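Local coordinates for type IV pilus biogenesis protein PilB (Streptococcus sanguinis, PDB 7B7P) that acts as a bimodular minor pilin of type IV pili with a direct role in adhesion, carrying a metal-binding von Willebrand factor A-like module, at residues 170-174 and 281-285; 192-196 and 244-250. All coordinates share one frame; numbering follows the deposited sequence.

Contact 1 (170-174 and 281-285)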
loop_
_atom_site.group_PDB
_atom_site.type_symbol
_atom_site.label_atom_id
_atom_site.label_comp_id
_atom_site.label_asym_id
_atom_site.label_seq_id
_atom_site.Cartn_x
_atom_site.Cartn_y
_atom_site.Cartn_z
ATOM N N THR A 170 17.267 3.736 14.585
ATOM C CA THR A 170 18.643 4.223 14.629
ATOM C C THR A 170 19.330 3.800 15.918
ATOM O O THR A 170 20.234 4.485 16.393
ATOM C CB THR A 170 18.731 5.751 14.469
ATOM O OG1 THR A 170 18.179 6.418 15.617
ATOM C CG2 THR A 170 18.026 6.249 13.215
ATOM N N SER A 171 18.946 2.656 16.477
ATOM C CA SER A 171 19.599 2.179 17.687
ATOM C C SER A 171 21.065 1.779 17.417
ATOM O O SER A 171 21.519 1.668 16.273
ATOM C CB SER A 171 18.819 1.008 18.282
ATOM O OG SER A 171 18.870 -0.123 17.443
ATOM N N GLY A 172 21.803 1.543 18.507
ATOM C CA GLY A 172 23.221 1.242 18.390
ATOM C C GLY A 172 23.515 -0.031 17.621
ATOM O O GLY A 172 24.543 -0.131 16.945
ATOM N N SER A 173 22.614 -1.015 17.694
ATOM C CA SER A 173 22.781 -2.243 16.923
ATOM C C SER A 173 22.920 -1.975 15.422
ATOM O O SER A 173 23.446 -2.824 14.688
ATOM C CB SER A 173 21.588 -3.182 17.198
ATOM O OG SER A 173 20.397 -2.675 16.606
ATOM N N MET A 174 22.455 -0.822 14.941
ATOM C CA MET A 174 22.513 -0.549 13.508
ATOM C C MET A 174 23.932 -0.229 13.015
ATOM O O MET A 174 24.116 -0.018 11.810
ATOM C CB MET A 174 21.562 0.591 13.151
ATOM C CG MET A 174 20.096 0.239 13.303
ATOM S SD MET A 174 19.476 -0.783 11.981
ATOM C CE MET A 174 19.222 0.426 10.684
ATOM N N LEU A 281 7.964 1.607 8.457
ATOM C CA LEU A 281 8.694 1.529 9.706
ATOM C C LEU A 281 9.708 0.408 9.590
ATOM O O LEU A 281 9.342 -0.720 9.274
ATOM C CB LEU A 281 7.735 1.276 10.869
ATOM C CG LEU A 281 8.382 1.455 12.239
ATOM C CD1 LEU A 281 7.344 1.938 13.228
ATOM C CD2 LEU A 281 8.971 0.151 12.696
ATOM N N LEU A 282 10.968 0.715 9.867
ATOM C CA LEU A 282 12.049 -0.254 9.791
ATOM C C LEU A 282 12.653 -0.422 11.175
ATOM O O LEU A 282 13.028 0.565 11.799
ATOM C CB LEU A 282 13.125 0.195 8.792
ATOM C CG LEU A 282 14.171 -0.895 8.585
ATOM C CD1 LEU A 282 14.578 -1.011 7.098
ATOM C CD2 LEU A 282 15.378 -0.650 9.468
ATOM N N THR A 283 12.768 -1.660 11.643
ATOM C CA THR A 283 13.388 -1.912 12.931
ATOM C C THR A 283 14.241 -3.169 12.848
ATOM O O THR A 283 13.966 -4.074 12.054
ATOM C CB THR A 283 12.331 -2.018 14.071
ATOM O OG1 THR A 283 12.988 -2.204 15.330
ATOM C CG2 THR A 283 11.363 -3.147 13.842
ATOM N N ASP A 284 15.293 -3.202 13.672
ATOM C CA ASP A 284 16.272 -4.282 13.672
ATOM C C ASP A 284 16.405 -4.951 15.036
ATOM O O ASP A 284 17.386 -5.659 15.277
ATOM C CB ASP A 284 17.640 -3.760 13.215
ATOM C CG ASP A 284 18.444 -3.107 14.360
ATOM O OD1 ASP A 284 17.820 -2.479 15.242
ATOM O OD2 ASP A 284 19.696 -3.216 14.376
ATOM N N GLY A 285 15.454 -4.741 15.942
ATOM C CA GLY A 285 15.648 -5.251 17.286
ATOM C C GLY A 285 14.343 -5.431 18.030
ATOM O O GLY A 285 13.283 -4.945 17.629
#
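Ser173 and Met174 approach the carboxylate of Asp284 from two directions, one at the oxygens and the other over the flat of the group. The hydroxyl of Ser173 stands in front of the two oxygens: OG is 2.9 Å from OD1 of Asp284 and donates a hydrogen bond to OD2, although the modelled separation of 2.4 Å between Ser173 OG and Asp284 OD2 is so short that its exact value is doubtful. Met174 comes from above. Its chain folds at chi2 and chi3 (-76° and -79°), which carries the sulfur over the carboxylate, with Met174 SD 3.5 Å from Asp284 CG, and then turns the methyl on toward the strand, where Met174 CE packs against Leu282 CD2 at 4.2 Å.

This is the metal ion-dependent adhesion site (MIDAS) of a von Willebrand factor A-like domain. Residues 169-173 spell the Asp-x-Ser-x-Ser signature after strand 162-169, and Asp284 follows the C-terminal end of the adjacent parallel strand 276-283. Ser173 and Asp284 are both magnesium-binding residues of this protein; here the side chain of Ser173 lies about 3 Å from a bound magnesium ion. Second-shell order comes from Asp169, which accepts hydrogen bonds from the backbone N of both Ser171 and Asp284, while Arg191 forms a salt bridge with Asp284 OD2. A backbone bond from Met174 N to Ser171 O (3.0 Å) closes the turn at the start of the 3-10 segment. Both serines direct their side chains to the strand segment, each with OG between its backbone N and carbonyl carbon. Ser171 OG stands farther back, 3.4 Å from OD1 of Asp284.

Contact 2 (192-196 and 244-250)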
loop_
_atom_site.group_PDB
_atom_site.type_symbol
_atom_site.label_atom_id
_atom_site.label_comp_id
_atom_site.label_asym_id
_atom_site.label_seq_id
_atom_site.Cartn_x
_atom_site.Cartn_y
_atom_site.Cartn_z
ATOM N N MET A 192 23.106 0.210 9.027
ATOM C CA MET A 192 22.820 1.581 8.618
ATOM C C MET A 192 23.399 1.895 7.237
ATOM O O MET A 192 22.734 2.550 6.423
ATOM C CB MET A 192 23.343 2.577 9.654
ATOM C CG MET A 192 22.729 3.950 9.436
ATOM S SD MET A 192 20.901 3.873 9.512
ATOM C CE MET A 192 20.739 3.777 11.305
ATOM N N ASP A 193 24.630 1.442 6.951
ATOM C CA ASP A 193 25.192 1.649 5.614
ATOM C C ASP A 193 24.250 1.093 4.560
ATOM O O ASP A 193 23.902 1.779 3.594
ATOM C CB ASP A 193 26.576 0.993 5.485
ATOM C CG ASP A 193 27.630 1.674 6.340
ATOM O OD1 ASP A 193 27.526 2.905 6.533
ATOM O OD2 ASP A 193 28.564 0.979 6.813
ATOM N N ILE A 194 23.778 -0.139 4.764
ATOM C CA ILE A 194 22.914 -0.747 3.761
ATOM C C ILE A 194 21.580 -0.010 3.689
ATOM O O ILE A 194 21.031 0.208 2.597
ATOM C CB ILE A 194 22.742 -2.250 4.056
ATOM C CG1 ILE A 194 24.106 -2.936 4.076
ATOM C CG2 ILE A 194 21.830 -2.906 3.028
ATOM C CD1 ILE A 194 24.048 -4.384 4.418
ATOM N N LEU A 195 21.059 0.421 4.846
ATOM C CA LEU A 195 19.784 1.125 4.867
ATOM C C LEU A 195 19.869 2.452 4.123
ATOM O O LEU A 195 18.961 2.806 3.361
ATOM C CB LEU A 195 19.327 1.346 6.310
ATOM C CG LEU A 195 17.980 2.073 6.418
ATOM C CD1 LEU A 195 16.899 1.442 5.510
ATOM C CD2 LEU A 195 17.526 2.118 7.883
ATOM N N ARG A 196 20.942 3.212 4.347
ATOM C CA ARG A 196 21.135 4.450 3.589
ATOM C C ARG A 196 21.044 4.205 2.083
ATOM O O ARG A 196 20.230 4.828 1.387
ATOM C CB ARG A 196 22.478 5.070 3.934
ATOM C CG ARG A 196 22.570 5.634 5.308
ATOM C CD ARG A 196 23.888 6.311 5.397
ATOM N NE ARG A 196 24.453 6.381 6.738
ATOM C CZ ARG A 196 24.291 7.425 7.542
ATOM N NH1 ARG A 196 23.546 8.443 7.137
ATOM N NH2 ARG A 196 24.865 7.448 8.743
ATOM N N ILE A 244 19.587 11.538 3.761
ATOM C CA ILE A 244 19.765 10.123 4.054
ATOM C C ILE A 244 21.230 9.739 4.002
ATOM O O ILE A 244 21.686 8.893 4.786
ATOM C CB ILE A 244 18.919 9.284 3.087
ATOM C CG1 ILE A 244 17.442 9.474 3.406
ATOM C CG2 ILE A 244 19.343 7.809 3.119
ATOM C CD1 ILE A 244 16.545 8.638 2.559
ATOM N N THR A 245 22.005 10.367 3.113
ATOM C CA THR A 245 23.396 9.957 2.969
ATOM C C THR A 245 24.373 10.791 3.793
ATOM O O THR A 245 25.493 10.326 4.045
ATOM C CB THR A 245 23.788 9.966 1.493
ATOM O OG1 THR A 245 23.128 11.052 0.832
ATOM C CG2 THR A 245 23.350 8.659 0.839
ATOM N N LYS A 246 23.981 11.984 4.241
ATOM C CA LYS A 246 24.796 12.735 5.198
ATOM C C LYS A 246 25.035 11.904 6.456
ATOM O O LYS A 246 24.092 11.360 7.039
ATOM C CB LYS A 246 24.101 14.051 5.556
ATOM C CG LYS A 246 24.957 15.055 6.320
ATOM C CD LYS A 246 24.521 16.510 6.050
ATOM C CE LYS A 246 25.071 17.050 4.705
ATOM N NZ LYS A 246 24.077 17.908 3.971
ATOM N N ARG A 247 26.292 11.815 6.888
ATOM C CA ARG A 247 26.649 10.826 7.903
ATOM C C ARG A 247 26.682 11.375 9.318
ATOM O O ARG A 247 26.984 10.621 10.250
ATOM C CB ARG A 247 27.989 10.167 7.561
ATOM C CG ARG A 247 27.830 9.215 6.396
ATOM C CD ARG A 247 28.888 8.138 6.310
ATOM N NE ARG A 247 28.365 6.862 5.800
ATOM C CZ ARG A 247 27.599 6.687 4.712
ATOM N NH1 ARG A 247 27.204 7.708 3.937
ATOM N NH2 ARG A 247 27.219 5.449 4.393
ATOM N N GLU A 248 26.373 12.652 9.515
ATOM C CA GLU A 248 26.006 13.087 10.856
ATOM C C GLU A 248 24.563 12.724 11.195
ATOM O O GLU A 248 24.188 12.767 12.371
ATOM C CB GLU A 248 26.235 14.597 11.015
ATOM C CG GLU A 248 25.797 15.447 9.825
ATOM C CD GLU A 248 26.968 15.981 8.999
ATOM O OE1 GLU A 248 27.713 15.162 8.403
ATOM O OE2 GLU A 248 27.138 17.224 8.947
ATOM N N ASN A 249 23.761 12.354 10.195
ATOM C CA ASN A 249 22.399 11.876 10.375
ATOM C C ASN A 249 22.365 10.352 10.480
ATOM O O ASN A 249 23.303 9.655 10.078
ATOM C CB ASN A 249 21.516 12.329 9.217
ATOM C CG ASN A 249 21.392 13.829 9.138
ATOM O OD1 ASN A 249 21.568 14.531 10.134
ATOM N ND2 ASN A 249 21.067 14.332 7.950
ATOM N N LEU A 250 21.253 9.842 11.023
ATOM C CA LEU A 250 21.030 8.401 11.180
ATOM C C LEU A 250 22.216 7.723 11.855
ATOM O O LEU A 250 22.595 6.602 11.515
ATOM C CB LEU A 250 20.745 7.732 9.839
ATOM C CG LEU A 250 19.571 8.224 9.006
ATOM C CD1 LEU A 250 19.776 7.747 7.571
ATOM C CD2 LEU A 250 18.254 7.701 9.573
#
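The guanidinium of Arg196 is sandwiched between two side chains of the segment 244-250: CB of Leu250 lies over one face, and CG of Arg247 lies over the opposite one, 4.1 Å above the plane. At its edge are two backbone oxygens, those of Ile244 and Asn249. The arginine binds carbonyl oxygens at the carboxyl end of helix 238-245 and in the turn after it, joining two helices of the Rossmann-like von Willebrand factor A domain: helix 191-209 supplies the arginine, and helix 238-245 with the turn behind it supplies the carbonyls.

Arg196 projects toward that turn on a chain extended from CG to NE. Its NH1 donates to Ile244 O at 3.0 Å, a fairly straight bond (156° at the hydrogen) lying in the guanidinium plane. A second, weak bond runs from NH1 to Lys246 O. Asn249 O is gripped end-on by both terminal nitrogens of Arg196, NH2 at 3.0 Å and NH1 at 3.2 Å; NH2 approaches nearly in line with the carbonyl, whereas NH1 comes from above its plane. A single cation therefore ties together oxygens from the last helical turn and the loop beyond, and probably offsets the negative end of the helix dipole.

Arg247 folds back over the same group, its own guanidinium inclined 33° to that of Arg196, with Arg196 NE 3.7 Å above its plane. Two like charges this close would probably be costly alone, but Asp193 sits at the edge of the Arg247 group and forms a salt bridge with it, through a weak hydrogen bond from NH2 to Asp193 OD1 (3.3 Å). Deeper in the domain, Met192 crosses Leu250 at about a right angle, its bent chain setting SD 3.9 Å from Leu250 CB.

Contacts 1 and 2 lie with their centres 12 Å apart, in one von Willebrand factor A-like domain, and touch chiefly through helix 191-209. At the start of that helix, Met174 O and Met192 N are 3.0 Å apart, a probable hydrogen bond that couples the metal-site loop to the helix bearing Arg196. About one turn further along the helix, Leu195 joins hydrophobic residues of both segments of contact 1: its CD2 is 3.7 Å from Met174 CE, and its CD1 is 3.7 Å from Leu282 CD1. On the loop side, Thr170 CG2 meets Leu250 CD2 at 3.9 Å. Contact 1 holds two residues of the magnesium site, whereas in contact 2 the side chain of Met192 remains about 10 Å from the ion.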